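Local coordinates for glutathione synthetase-like effector 30 (Gpa-GSS30-apo) (Globodera pallida, PDB 5OET), which is an effector of a plant-parasitic nematode, derived from a housekeeping glutathione synthetase, an ATP-dependent ligase, and probably turned to a new function, at residues A230-Q235 with F478-G483; Y234-E239 with T334-P339; F249-P254 with L260-I265; L288-R293 with I301-F306. All coordinates share one frame; numbering follows the deposited sequence.

Overall arrangement
Interactions 1 and 2 grow from the same helix, 225-240: in the first it lies on strand 469-484 of the large mixed sheet, in the second on strand 336-337 of a smaller mixed sheet. Their centres are about 9 Å apart, and Leu482 touches Ala236 and Glu239 between them. Interaction 3, also buried, joins a strand of the smaller sheet to the helix that follows it, and touches interaction 1 through Ile265 and Phe249, both against Leu233. Interaction 4 lies about 30 Å from the chain's centre, in a hairpin of that sheet. The three inner contacts rest on side-chain packing, with a serine meeting a histidine in interaction 3; the outer one rests on backbone hydrogen bonds and salt bridges.

Interaction 1. Residues A230-Q235 with F478-G483; sequences AETLYQ and FGCLLG
Thr232 and Cys480 mark the nearest approach of the two backbones, 7.0 Å between their CA atoms, where helix segment 230-235 runs nearly parallel to strand segment 478-483, the axes 9.1 Å apart at an angle of 6°. Thr232 meets the strand with both of its branches. Its OG1 comes to 3.6 Å from Cys480 CB, and its CG2 lies 3.8 Å from the same carbon, so the cysteine methylene sits against the fork of the threonine. With chi1 at -55°, the hydroxyl stands beside its own backbone N and hydrogen-bonds to Met228 O one helical turn earlier; the polar tip is thus satisfied within the helix while its flank packs outward. One helical turn beyond Thr232, Gln235 CB meets Leu482 CD2 at 3.9 Å, and the same methyl touches the Gln235 carbonyl, while the amide end of Gln235 bends off. The strand alternates as expected, Cys480 and Leu482 facing the helix and Leu481 turned from it. A disulfide to Cys164 ties Cys480 to strand 160-173, which pairs with strand 469-484 on one side as strand 490-504 does on the other, and helix 225-240 runs along strand 469-484 beside the disulfide.

Interaction 2. Residues Y234-E239 with T334-P339; sequences YQAWLE and TAIKTP
Ala236 and Ile336 form a small apolar contact between helix 225-240 and strand 336-337, in the alpha/beta part of the protein, whose parallel strands are consistent with a Rossmann-like fold. Strand 336-337 is short and weakly bonded; it runs parallel to strand 306-314, to which Ile336 is joined through backbone bonds with Ala309 and Val311. The two backbones stay well apart, with 7.1 Å between the CA atoms of Ala236 and Ile336, and the gap is bridged by the extended branch of an isoleucine against an alanine methyl. Ile336 does this with the end of its longer branch. Its CG1 arm lies beside the backbone N (chi1 -63°) and is then extended (chi2 173°), which carries CD1 straight out to the helix surface. There the methyl lies 4.1 Å from Ala236 CB and also against the carbonyl group of that residue. Glu239, one turn further along, adds only its first methylene at the margin, Glu239 CB lying 4.4 Å from Ile336 CD1, while its carboxylate leads away. Met162 of strand 160-173 touches both Ala236 and Ile336 and is backbone-bonded to Lys337, so the contact lies where the helix and the two sheets meet. Lys337 takes no part in the contact with the helix and folds back through bends at chi2 and chi3. Its NZ bonds to Asp331 O at the end of helix 325-331 and, in the carbonyl plane, to Ala335 O at 2.7 Å, a C=O...N angle of 157°.

Interaction 3. Residues F249-P254 with L260-I265; sequences FLHGSP and LESRQI
Ser262, on the inward side of helix 259-270, is the residue that meets two aromatic side chains of strand 246-251, Phe249 and His251. Its CB leaves the helix toward the strand and reaches the imidazole at its edge, in the ring plane, 3.3 Å from His251 NE2 and 3.4 Å from His251 CE1. The same CB lies 3.8 Å from Phe249 CD2, so the methylene touches both side chains, which stand two residues apart on one face of the strand. The tip follows: OG, placed beside the backbone N by chi1 of -78°, sits at the edge of the Phe249 ring and in its plane, 3.9 Å from Phe249 CD2. It also lies at the NE2-CE1 edge of the His251 imidazole, near its plane, while its clear hydrogen bond comes from Arg314 NE of strand 306-314. The backbone takes part as well, Ser262 O standing obliquely to the phenyl ring, 3.7 Å from Phe249 CE2. The CA atoms of Phe249 and Ser262 are 7.5 Å apart. The contact closes the first half of a beta-alpha-beta crossover, strand 246-251 to helix 259-270 and on to strand 279-283. Beyond it Phe249 stacks on Phe281 of strand 279-283 and meets Phe312 of strand 306-314 at about 90°, with Leu233 of helix 225-240 packing on the phenyl ring as well.

Interaction 4. Residues L288-R293 with I301-F306; sequences LNRLKR and ILDDKF
Arg290 grips Asp303 side-on, the two flat groups nearly coplanar at 2° and each carboxylate oxygen giving its syn lone pair. NE of Arg290 reaches OD1 of Asp303 at 2.9 Å, and NH2 reaches OD2 at 3.2 Å, the latter nearly straight at 175°. A backbone bond from Asp303 N to Arg290 O, 2.9 Å, also joins the two residues. A second salt bridge joins Lys292 NZ to the anti lone pair of Asp304 OD1 at 2.7 Å. The lysine gets there because CG lies between backbone N and carbonyl carbon (chi1 35°) and the chain bends again at chi2 and chi4, passing Ile301 CG2 at 3.7 Å from its CE. These salt bridges lie beside a short antiparallel hairpin, strands 291-293 and 300-302: Lys292 and Ile301 are its hydrogen-bonded pair, Leu291 and Leu302 the non-hydrogen-bonded one, with Leu291 CD2 3.9 Å from Leu302 CD1 on the buried face. Asp303 and Asp304 both have positive phi, in the turn that leads to a classic beta bulge, Lys305 and Phe306 facing Leu302. Further out, Arg290 NH2 also forms a salt bridge with Glu49 of the second subunit, and Leu291 packs on Leu248 of strand 246-251.

Interaction 1. Residues A230-Q235 with F478-G483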
loop_
_atom_site.group_PDB
_atom_site.type_symbol
_atom_site.label_atom_id
_atom_site.label_comp_id
_atom_site.label_asym_id
_atom_site.label_seq_id
_atom_site.Cartn_x
_atom_site.Cartn_y
_atom_site.Cartn_z
ATOM N N ALA A 230 -4.750 0.884 17.381
ATOM C CA ALA A 230 -5.204 -0.487 17.540
ATOM C C ALA A 230 -5.122 -0.962 18.986
ATOM O O ALA A 230 -6.106 -1.474 19.515
ATOM C CB ALA A 230 -4.411 -1.417 16.633
ATOM N N GLU A 231 -3.970 -0.768 19.626
ATOM C CA GLU A 231 -3.765 -1.212 21.015
ATOM C C GLU A 231 -4.734 -0.554 21.988
ATOM O O GLU A 231 -5.090 -1.163 22.990
ATOM C CB GLU A 231 -2.342 -0.950 21.500
ATOM C CG GLU A 231 -1.258 -1.835 20.876
ATOM C CD GLU A 231 0.184 -1.331 21.150
ATOM O OE1 GLU A 231 1.116 -2.176 21.134
ATOM O OE2 GLU A 231 0.399 -0.097 21.373
ATOM N N THR A 232 -5.147 0.675 21.696
ATOM C CA THR A 232 -6.064 1.423 22.554
ATOM C C THR A 232 -7.529 1.002 22.337
ATOM O O THR A 232 -8.309 0.933 23.294
ATOM C CB THR A 232 -5.898 2.945 22.320
ATOM O OG1 THR A 232 -4.529 3.307 22.520
ATOM C CG2 THR A 232 -6.756 3.746 23.277
ATOM N N LEU A 233 -7.908 0.746 21.081
ATOM C CA LEU A 233 -9.219 0.153 20.760
ATOM C C LEU A 233 -9.412 -1.242 21.367
ATOM O O LEU A 233 -10.475 -1.536 21.908
ATOM C CB LEU A 233 -9.443 0.078 19.240
ATOM C CG LEU A 233 -9.805 1.389 18.518
ATOM C CD1 LEU A 233 -9.603 1.221 17.017
ATOM C CD2 LEU A 233 -11.238 1.826 18.827
ATOM N N TYR A 234 -8.394 -2.095 21.254
ATOM C CA TYR A 234 -8.400 -3.407 21.901
ATOM C C TYR A 234 -8.615 -3.306 23.418
ATOM O O TYR A 234 -9.417 -4.050 23.976
ATOM C CB TYR A 234 -7.091 -4.139 21.624
ATOM C CG TYR A 234 -7.004 -5.529 22.235
ATOM C CD1 TYR A 234 -7.771 -6.552 21.746
ATOM C CD2 TYR A 234 -6.133 -5.817 23.281
ATOM C CE1 TYR A 234 -7.675 -7.843 22.258
ATOM C CE2 TYR A 234 -6.068 -7.087 23.826
ATOM C CZ TYR A 234 -6.843 -8.092 23.307
ATOM O OH TYR A 234 -6.753 -9.337 23.836
ATOM N N GLN A 235 -7.898 -2.396 24.080
ATOM C CA GLN A 235 -8.079 -2.185 25.511
ATOM C C GLN A 235 -9.471 -1.632 25.822
ATOM O O GLN A 235 -10.024 -1.987 26.836
ATOM C CB GLN A 235 -7.019 -1.249 26.102
ATOM C CG GLN A 235 -5.608 -1.796 26.095
ATOM C CD GLN A 235 -5.436 -2.983 27.002
ATOM O OE1 GLN A 235 -5.866 -2.976 28.150
ATOM N NE2 GLN A 235 -4.808 -4.022 26.488
ATOM N N PHE A 478 1.178 12.285 18.747
ATOM C CA PHE A 478 0.032 11.456 19.127
ATOM C C PHE A 478 0.157 10.820 20.506
ATOM O O PHE A 478 1.216 10.349 20.869
ATOM C CB PHE A 478 -0.134 10.303 18.138
ATOM C CG PHE A 478 -0.513 10.735 16.765
ATOM C CD1 PHE A 478 -1.844 10.905 16.423
ATOM C CD2 PHE A 478 0.461 10.952 15.803
ATOM C CE1 PHE A 478 -2.210 11.284 15.147
ATOM C CE2 PHE A 478 0.105 11.350 14.521
ATOM C CZ PHE A 478 -1.234 11.513 14.186
ATOM N N GLY A 479 -0.951 10.765 21.237
ATOM C CA GLY A 479 -1.070 9.927 22.439
ATOM C C GLY A 479 -2.520 9.609 22.788
ATOM O O GLY A 479 -3.412 10.424 22.545
ATOM N N CYS A 480 -2.756 8.428 23.355
ATOM C CA CYS A 480 -4.105 8.040 23.778
ATOM C C CYS A 480 -4.183 7.637 25.230
ATOM O O CYS A 480 -3.245 7.110 25.790
ATOM C CB CYS A 480 -4.674 6.882 22.954
ATOM S SG CYS A 480 -4.687 7.124 21.182
ATOM N N LEU A 481 -5.374 7.842 25.772
ATOM C CA LEU A 481 -5.776 7.453 27.118
ATOM C C LEU A 481 -6.929 6.465 27.049
ATOM O O LEU A 481 -7.703 6.446 26.083
ATOM C CB LEU A 481 -6.356 8.663 27.848
ATOM C CG LEU A 481 -5.504 9.552 28.691
ATOM C CD1 LEU A 481 -6.386 10.481 29.518
ATOM C CD2 LEU A 481 -4.663 8.661 29.559
ATOM N N LEU A 482 -7.056 5.674 28.103
ATOM C CA LEU A 482 -8.323 5.060 28.458
ATOM C C LEU A 482 -8.609 5.409 29.923
ATOM O O LEU A 482 -7.826 5.058 30.829
ATOM C CB LEU A 482 -8.244 3.564 28.257
ATOM C CG LEU A 482 -9.547 2.913 27.897
ATOM C CD1 LEU A 482 -10.110 3.488 26.607
ATOM C CD2 LEU A 482 -9.286 1.418 27.814
ATOM N N GLY A 483 -9.711 6.108 30.154
ATOM C CA GLY A 483 -9.967 6.672 31.471
ATOM C C GLY A 483 -11.426 6.677 31.827
ATOM O O GLY A 483 -12.280 6.602 30.941
#

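Interaction 2. Residues Y234-E239 with T334-P339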
loop_
_atom_site.group_PDB
_atom_site.type_symbol
_atom_site.label_atom_id
_atom_site.label_comp_id
_atom_site.label_asym_id
_atom_site.label_seq_id
_atom_site.Cartn_x
_atom_site.Cartn_y
_atom_site.Cartn_z
ATOM N N TYR A 234 -8.394 -2.095 21.254
ATOM C CA TYR A 234 -8.400 -3.407 21.901
ATOM C C TYR A 234 -8.615 -3.306 23.418
ATOM O O TYR A 234 -9.417 -4.050 23.976
ATOM C CB TYR A 234 -7.091 -4.139 21.624
ATOM C CG TYR A 234 -7.004 -5.529 22.235
ATOM C CD1 TYR A 234 -7.771 -6.552 21.746
ATOM C CD2 TYR A 234 -6.133 -5.817 23.281
ATOM C CE1 TYR A 234 -7.675 -7.843 22.258
ATOM C CE2 TYR A 234 -6.068 -7.087 23.826
ATOM C CZ TYR A 234 -6.843 -8.092 23.307
ATOM O OH TYR A 234 -6.753 -9.337 23.836
ATOM N N GLN A 235 -7.898 -2.396 24.080
ATOM C CA GLN A 235 -8.079 -2.185 25.511
ATOM C C GLN A 235 -9.471 -1.632 25.822
ATOM O O GLN A 235 -10.024 -1.987 26.836
ATOM C CB GLN A 235 -7.019 -1.249 26.102
ATOM C CG GLN A 235 -5.608 -1.796 26.095
ATOM C CD GLN A 235 -5.436 -2.983 27.002
ATOM O OE1 GLN A 235 -5.866 -2.976 28.150
ATOM N NE2 GLN A 235 -4.808 -4.022 26.488
ATOM N N ALA A 236 -10.029 -0.781 24.964
ATOM C CA ALA A 236 -11.411 -0.308 25.143
ATOM C C ALA A 236 -12.434 -1.445 25.021
ATOM O O ALA A 236 -13.354 -1.568 25.842
ATOM C CB ALA A 236 -11.741 0.808 24.168
ATOM N N TRP A 237 -12.265 -2.272 23.999
ATOM C CA TRP A 237 -13.097 -3.447 23.810
ATOM C C TRP A 237 -13.065 -4.327 25.058
ATOM O O TRP A 237 -14.108 -4.721 25.559
ATOM C CB TRP A 237 -12.600 -4.224 22.600
ATOM C CG TRP A 237 -13.443 -5.363 22.224
ATOM C CD1 TRP A 237 -14.619 -5.325 21.541
ATOM C CD2 TRP A 237 -13.177 -6.736 22.498
ATOM N NE1 TRP A 237 -15.100 -6.596 21.369
ATOM C CE2 TRP A 237 -14.227 -7.481 21.944
ATOM C CE3 TRP A 237 -12.144 -7.412 23.156
ATOM C CZ2 TRP A 237 -14.280 -8.865 22.035
ATOM C CZ3 TRP A 237 -12.194 -8.779 23.237
ATOM C CH2 TRP A 237 -13.254 -9.495 22.682
ATOM N N LEU A 238 -11.870 -4.601 25.578
ATOM C CA LEU A 238 -11.738 -5.357 26.823
ATOM C C LEU A 238 -12.432 -4.712 28.027
ATOM O O LEU A 238 -13.052 -5.423 28.811
ATOM C CB LEU A 238 -10.272 -5.601 27.168
ATOM C CG LEU A 238 -9.458 -6.561 26.307
ATOM C CD1 LEU A 238 -8.011 -6.564 26.800
ATOM C CD2 LEU A 238 -10.044 -7.963 26.358
ATOM N N GLU A 239 -12.336 -3.389 28.184
ATOM C CA GLU A 239 -13.027 -2.717 29.297
ATOM C C GLU A 239 -14.555 -2.823 29.200
ATOM O O GLU A 239 -15.235 -2.764 30.204
ATOM C CB GLU A 239 -12.660 -1.235 29.428
ATOM C CG GLU A 239 -11.177 -0.844 29.482
ATOM C CD GLU A 239 -10.212 -1.857 30.132
ATOM O OE1 GLU A 239 -10.419 -2.261 31.315
ATOM O OE2 GLU A 239 -9.210 -2.231 29.453
ATOM N N THR A 334 -24.342 2.861 26.320
ATOM C CA THR A 334 -23.251 2.224 27.033
ATOM C C THR A 334 -21.978 2.016 26.203
ATOM O O THR A 334 -20.957 1.624 26.762
ATOM C CB THR A 334 -23.676 0.902 27.665
ATOM O OG1 THR A 334 -23.946 -0.067 26.644
ATOM C CG2 THR A 334 -24.904 1.137 28.582
ATOM N N ALA A 335 -22.004 2.274 24.896
ATOM C CA ALA A 335 -20.800 2.118 24.085
ATOM C C ALA A 335 -19.719 3.100 24.535
ATOM O O ALA A 335 -20.021 4.224 24.947
ATOM C CB ALA A 335 -21.110 2.317 22.604
ATOM N N ILE A 336 -18.460 2.670 24.477
ATOM C CA ILE A 336 -17.359 3.568 24.747
ATOM C C ILE A 336 -17.229 4.479 23.527
ATOM O O ILE A 336 -17.232 4.005 22.405
ATOM C CB ILE A 336 -16.061 2.807 25.019
ATOM C CG1 ILE A 336 -16.223 1.947 26.273
ATOM C CG2 ILE A 336 -14.903 3.785 25.189
ATOM C CD1 ILE A 336 -15.046 1.026 26.536
ATOM N N LYS A 337 -17.170 5.790 23.760
ATOM C CA LYS A 337 -17.002 6.795 22.700
ATOM C C LYS A 337 -15.547 7.216 22.638
ATOM O O LYS A 337 -14.788 7.000 23.588
ATOM C CB LYS A 337 -17.887 8.022 22.942
ATOM C CG LYS A 337 -19.291 7.922 22.357
ATOM C CD LYS A 337 -20.166 6.932 23.096
ATOM C CE LYS A 337 -20.437 7.359 24.527
ATOM N NZ LYS A 337 -21.485 6.507 25.155
ATOM N N THR A 338 -15.172 7.841 21.521
ATOM C CA THR A 338 -13.755 8.025 21.139
ATOM C C THR A 338 -13.454 9.425 20.562
ATOM O O THR A 338 -13.085 9.520 19.394
ATOM C CB THR A 338 -13.358 6.982 20.055
ATOM O OG1 THR A 338 -14.097 7.249 18.850
ATOM C CG2 THR A 338 -13.616 5.518 20.522
ATOM N N PRO A 339 -13.595 10.503 21.331
ATOM C CA PRO A 339 -14.041 10.484 22.703
ATOM C C PRO A 339 -15.475 10.977 22.774
ATOM O O PRO A 339 -16.028 11.388 21.765
ATOM C CB PRO A 339 -13.081 11.484 23.364
ATOM C CG PRO A 339 -12.801 12.484 22.291
ATOM C CD PRO A 339 -13.128 11.848 20.963
#

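Interaction 3. Residues F249-P254 with L260-I265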
loop_
_atom_site.group_PDB
_atom_site.type_symbol
_atom_site.label_atom_id
_atom_site.label_comp_id
_atom_site.label_asym_id
_atom_site.label_seq_id
_atom_site.Cartn_x
_atom_site.Cartn_y
_atom_site.Cartn_z
ATOM N N PHE A 249 -16.977 1.421 13.329
ATOM C CA PHE A 249 -16.263 2.496 12.651
ATOM C C PHE A 249 -17.340 3.287 11.930
ATOM O O PHE A 249 -17.986 2.773 10.977
ATOM C CB PHE A 249 -15.212 1.959 11.680
ATOM C CG PHE A 249 -13.978 1.448 12.357
ATOM C CD1 PHE A 249 -14.012 0.296 13.125
ATOM C CD2 PHE A 249 -12.788 2.114 12.247
ATOM C CE1 PHE A 249 -12.873 -0.193 13.764
ATOM C CE2 PHE A 249 -11.633 1.622 12.878
ATOM C CZ PHE A 249 -11.684 0.471 13.653
ATOM N N LEU A 250 -17.550 4.515 12.409
ATOM C CA LEU A 250 -18.559 5.406 11.875
ATOM C C LEU A 250 -17.894 6.433 10.959
ATOM O O LEU A 250 -17.060 7.214 11.406
ATOM C CB LEU A 250 -19.263 6.089 13.038
ATOM C CG LEU A 250 -20.685 6.602 12.864
ATOM C CD1 LEU A 250 -21.609 5.516 12.348
ATOM C CD2 LEU A 250 -21.175 7.108 14.203
ATOM N N HIS A 251 -18.256 6.405 9.673
ATOM C CA HIS A 251 -17.670 7.297 8.659
ATOM C C HIS A 251 -18.730 8.210 8.075
ATOM O O HIS A 251 -19.908 7.968 8.232
ATOM C CB HIS A 251 -17.005 6.470 7.554
ATOM C CG HIS A 251 -15.724 5.849 7.984
ATOM N ND1 HIS A 251 -14.515 6.433 7.721
ATOM C CD2 HIS A 251 -15.456 4.746 8.723
ATOM C CE1 HIS A 251 -13.550 5.704 8.248
ATOM N NE2 HIS A 251 -14.095 4.697 8.900
ATOM N N GLY A 252 -18.279 9.278 7.424
ATOM C CA GLY A 252 -19.149 10.214 6.738
ATOM C C GLY A 252 -19.650 9.664 5.426
ATOM O O GLY A 252 -20.742 10.009 5.009
ATOM N N SER A 253 -18.850 8.835 4.762
ATOM C CA SER A 253 -19.251 8.181 3.513
ATOM C C SER A 253 -18.319 6.978 3.232
ATOM O O SER A 253 -17.295 6.816 3.905
ATOM C CB SER A 253 -19.228 9.179 2.334
ATOM O OG SER A 253 -18.012 9.098 1.575
ATOM N N PRO A 254 -18.669 6.129 2.237
ATOM C CA PRO A 254 -17.802 4.985 1.894
ATOM C C PRO A 254 -16.386 5.407 1.442
ATOM O O PRO A 254 -15.401 4.735 1.763
ATOM C CB PRO A 254 -18.547 4.314 0.736
ATOM C CG PRO A 254 -19.938 4.845 0.793
ATOM C CD PRO A 254 -19.828 6.226 1.335
ATOM N N LEU A 260 -9.398 4.784 4.578
ATOM C CA LEU A 260 -8.207 3.932 4.499
ATOM C C LEU A 260 -7.313 3.995 5.712
ATOM O O LEU A 260 -6.641 3.030 5.993
ATOM C CB LEU A 260 -7.362 4.222 3.248
ATOM C CG LEU A 260 -8.087 3.894 1.961
ATOM C CD1 LEU A 260 -7.212 4.235 0.776
ATOM C CD2 LEU A 260 -8.510 2.427 1.911
ATOM N N GLU A 261 -7.280 5.114 6.412
ATOM C CA GLU A 261 -6.561 5.167 7.672
ATOM C C GLU A 261 -7.296 4.275 8.662
ATOM O O GLU A 261 -6.670 3.541 9.412
ATOM C CB GLU A 261 -6.460 6.603 8.206
ATOM C CG GLU A 261 -5.650 7.567 7.327
ATOM C CD GLU A 261 -5.881 9.034 7.692
ATOM O OE1 GLU A 261 -5.414 9.423 8.773
ATOM O OE2 GLU A 261 -6.522 9.818 6.936
ATOM N N SER A 262 -8.623 4.343 8.662
ATOM C CA SER A 262 -9.476 3.478 9.513
ATOM C C SER A 262 -9.242 1.984 9.247
ATOM O O SER A 262 -9.133 1.200 10.186
ATOM C CB SER A 262 -10.974 3.804 9.344
ATOM O OG SER A 262 -11.355 4.980 10.050
ATOM N N ARG A 263 -9.143 1.610 7.977
ATOM C CA ARG A 263 -8.934 0.227 7.593
ATOM C C ARG A 263 -7.578 -0.258 7.997
ATOM O O ARG A 263 -7.409 -1.420 8.355
ATOM C CB ARG A 263 -9.083 0.068 6.092
ATOM C CG ARG A 263 -10.502 0.302 5.596
ATOM C CD ARG A 263 -11.344 -0.909 5.829
ATOM N NE ARG A 263 -12.627 -0.800 5.158
ATOM C CZ ARG A 263 -13.672 -1.590 5.391
ATOM N NH1 ARG A 263 -13.609 -2.560 6.301
ATOM N NH2 ARG A 263 -14.798 -1.401 4.705
ATOM N N GLN A 264 -6.609 0.632 7.925
ATOM C CA GLN A 264 -5.226 0.322 8.305
ATOM C C GLN A 264 -5.068 0.132 9.786
ATOM O O GLN A 264 -4.188 -0.611 10.206
ATOM C CB GLN A 264 -4.252 1.407 7.796
ATOM C CG GLN A 264 -3.989 1.302 6.303
ATOM C CD GLN A 264 -3.490 2.571 5.663
ATOM O OE1 GLN A 264 -3.462 2.672 4.440
ATOM N NE2 GLN A 264 -3.075 3.542 6.468
ATOM N N ILE A 265 -5.911 0.791 10.577
ATOM C CA ILE A 265 -5.942 0.538 12.023
ATOM C C ILE A 265 -6.347 -0.907 12.258
ATOM O O ILE A 265 -5.706 -1.583 13.059
ATOM C CB ILE A 265 -6.852 1.526 12.804
ATOM C CG1 ILE A 265 -6.233 2.915 12.785
ATOM C CG2 ILE A 265 -6.991 1.122 14.251
ATOM C CD1 ILE A 265 -7.202 4.037 13.027
#

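Interaction 4. Residues L288-R293 with I301-F306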
loop_
_atom_site.group_PDB
_atom_site.type_symbol
_atom_site.label_atom_id
_atom_site.label_comp_id
_atom_site.label_asym_id
_atom_site.label_seq_id
_atom_site.Cartn_x
_atom_site.Cartn_y
_atom_site.Cartn_z
ATOM N N LEU A 288 -28.852 5.418 10.621
ATOM C CA LEU A 288 -30.214 5.815 10.996
ATOM C C LEU A 288 -31.204 4.638 10.985
ATOM O O LEU A 288 -32.163 4.622 11.765
ATOM C CB LEU A 288 -30.713 6.953 10.104
ATOM C CG LEU A 288 -29.899 8.250 10.191
ATOM C CD1 LEU A 288 -30.207 9.148 8.993
ATOM C CD2 LEU A 288 -30.143 8.986 11.500
ATOM N N ASN A 289 -30.940 3.651 10.129
ATOM C CA ASN A 289 -31.759 2.441 10.011
ATOM C C ASN A 289 -31.214 1.270 10.812
ATOM O O ASN A 289 -31.962 0.409 11.228
ATOM C CB ASN A 289 -31.843 2.005 8.552
ATOM C CG ASN A 289 -32.005 3.174 7.604
ATOM O OD1 ASN A 289 -31.098 3.460 6.791
ATOM N ND2 ASN A 289 -33.135 3.884 7.723
ATOM N N ARG A 290 -29.907 1.232 11.007
ATOM C CA ARG A 290 -29.226 0.044 11.487
ATOM C C ARG A 290 -28.735 0.160 12.913
ATOM O O ARG A 290 -28.256 -0.823 13.436
ATOM C CB ARG A 290 -28.048 -0.268 10.563
ATOM C CG ARG A 290 -28.479 -0.581 9.125
ATOM C CD ARG A 290 -27.300 -0.802 8.192
ATOM N NE ARG A 290 -26.513 -1.967 8.577
ATOM C CZ ARG A 290 -25.269 -2.217 8.169
ATOM N NH1 ARG A 290 -24.641 -1.373 7.337
ATOM N NH2 ARG A 290 -24.625 -3.303 8.604
ATOM N N LEU A 291 -28.832 1.340 13.532
ATOM C CA LEU A 291 -28.473 1.525 14.943
ATOM C C LEU A 291 -29.708 1.965 15.712
ATOM O O LEU A 291 -30.385 2.909 15.325
ATOM C CB LEU A 291 -27.381 2.580 15.124
ATOM C CG LEU A 291 -26.019 2.346 14.472
ATOM C CD1 LEU A 291 -25.118 3.564 14.545
ATOM C CD2 LEU A 291 -25.304 1.189 15.127
ATOM N N LYS A 292 -30.029 1.240 16.772
ATOM C CA LYS A 292 -30.979 1.703 17.778
ATOM C C LYS A 292 -30.339 1.479 19.134
ATOM O O LYS A 292 -29.258 0.875 19.241
ATOM C CB LYS A 292 -32.379 1.061 17.656
ATOM C CG LYS A 292 -32.457 -0.392 17.190
ATOM C CD LYS A 292 -32.085 -1.382 18.289
ATOM C CE LYS A 292 -32.229 -2.837 17.851
ATOM N NZ LYS A 292 -33.621 -3.341 17.788
ATOM N N ARG A 293 -30.965 2.038 20.154
ATOM C CA ARG A 293 -30.505 1.886 21.511
ATOM C C ARG A 293 -31.475 0.945 22.194
ATOM O O ARG A 293 -32.668 1.014 21.938
ATOM C CB ARG A 293 -30.488 3.252 22.193
ATOM C CG ARG A 293 -29.801 3.266 23.547
ATOM C CD ARG A 293 -29.581 4.694 24.029
ATOM N NE ARG A 293 -30.827 5.473 23.957
ATOM C CZ ARG A 293 -30.936 6.779 24.175
ATOM N NH1 ARG A 293 -29.893 7.524 24.531
ATOM N NH2 ARG A 293 -32.116 7.348 24.041
ATOM N N ILE A 301 -27.104 -1.074 19.712
ATOM C CA ILE A 301 -27.214 -2.318 18.960
ATOM C C ILE A 301 -27.205 -2.064 17.451
ATOM O O ILE A 301 -27.798 -1.114 16.993
ATOM C CB ILE A 301 -28.462 -3.066 19.447
ATOM C CG1 ILE A 301 -28.188 -3.642 20.849
ATOM C CG2 ILE A 301 -28.874 -4.177 18.492
ATOM C CD1 ILE A 301 -29.361 -3.490 21.756
ATOM N N LEU A 302 -26.510 -2.926 16.709
ATOM C CA LEU A 302 -26.354 -2.839 15.264
ATOM C C LEU A 302 -27.084 -4.005 14.636
ATOM O O LEU A 302 -26.859 -5.135 15.025
ATOM C CB LEU A 302 -24.871 -2.906 14.887
ATOM C CG LEU A 302 -24.500 -3.054 13.399
ATOM C CD1 LEU A 302 -24.671 -1.748 12.645
ATOM C CD2 LEU A 302 -23.084 -3.562 13.251
ATOM N N ASP A 303 -27.941 -3.720 13.648
ATOM C CA ASP A 303 -28.806 -4.718 12.978
ATOM C C ASP A 303 -29.591 -5.605 13.942
ATOM O O ASP A 303 -29.711 -6.818 13.744
ATOM C CB ASP A 303 -27.972 -5.602 12.052
ATOM C CG ASP A 303 -27.139 -4.807 11.082
ATOM O OD1 ASP A 303 -27.630 -3.762 10.606
ATOM O OD2 ASP A 303 -25.999 -5.232 10.791
ATOM N N ASP A 304 -30.082 -5.012 15.021
ATOM C CA ASP A 304 -30.835 -5.740 16.044
ATOM C C ASP A 304 -30.134 -6.967 16.665
ATOM O O ASP A 304 -30.737 -7.632 17.499
ATOM C CB ASP A 304 -32.199 -6.140 15.484
ATOM C CG ASP A 304 -32.822 -5.044 14.634
ATOM O OD1 ASP A 304 -33.440 -4.100 15.188
ATOM O OD2 ASP A 304 -32.671 -5.129 13.400
ATOM N N LYS A 305 -28.873 -7.228 16.314
ATOM C CA LYS A 305 -28.174 -8.449 16.719
ATOM C C LYS A 305 -26.832 -8.230 17.467
ATOM O O LYS A 305 -26.476 -9.025 18.344
ATOM C CB LYS A 305 -27.942 -9.294 15.469
ATOM C CG LYS A 305 -27.416 -10.702 15.709
ATOM C CD LYS A 305 -27.081 -11.342 14.376
ATOM C CE LYS A 305 -26.563 -12.760 14.543
ATOM N NZ LYS A 305 -25.894 -13.275 13.298
ATOM N N PHE A 306 -26.089 -7.180 17.125
ATOM C CA PHE A 306 -24.730 -7.001 17.620
ATOM C C PHE A 306 -24.636 -5.853 18.587
ATOM O O PHE A 306 -24.989 -4.734 18.255
ATOM C CB PHE A 306 -23.776 -6.773 16.460
ATOM C CG PHE A 306 -23.615 -7.977 15.592
ATOM C CD1 PHE A 306 -22.862 -9.068 16.033
ATOM C CD2 PHE A 306 -24.234 -8.048 14.340
ATOM C CE1 PHE A 306 -22.726 -10.202 15.237
ATOM C CE2 PHE A 306 -24.105 -9.177 13.543
ATOM C CZ PHE A 306 -23.343 -10.251 13.990
#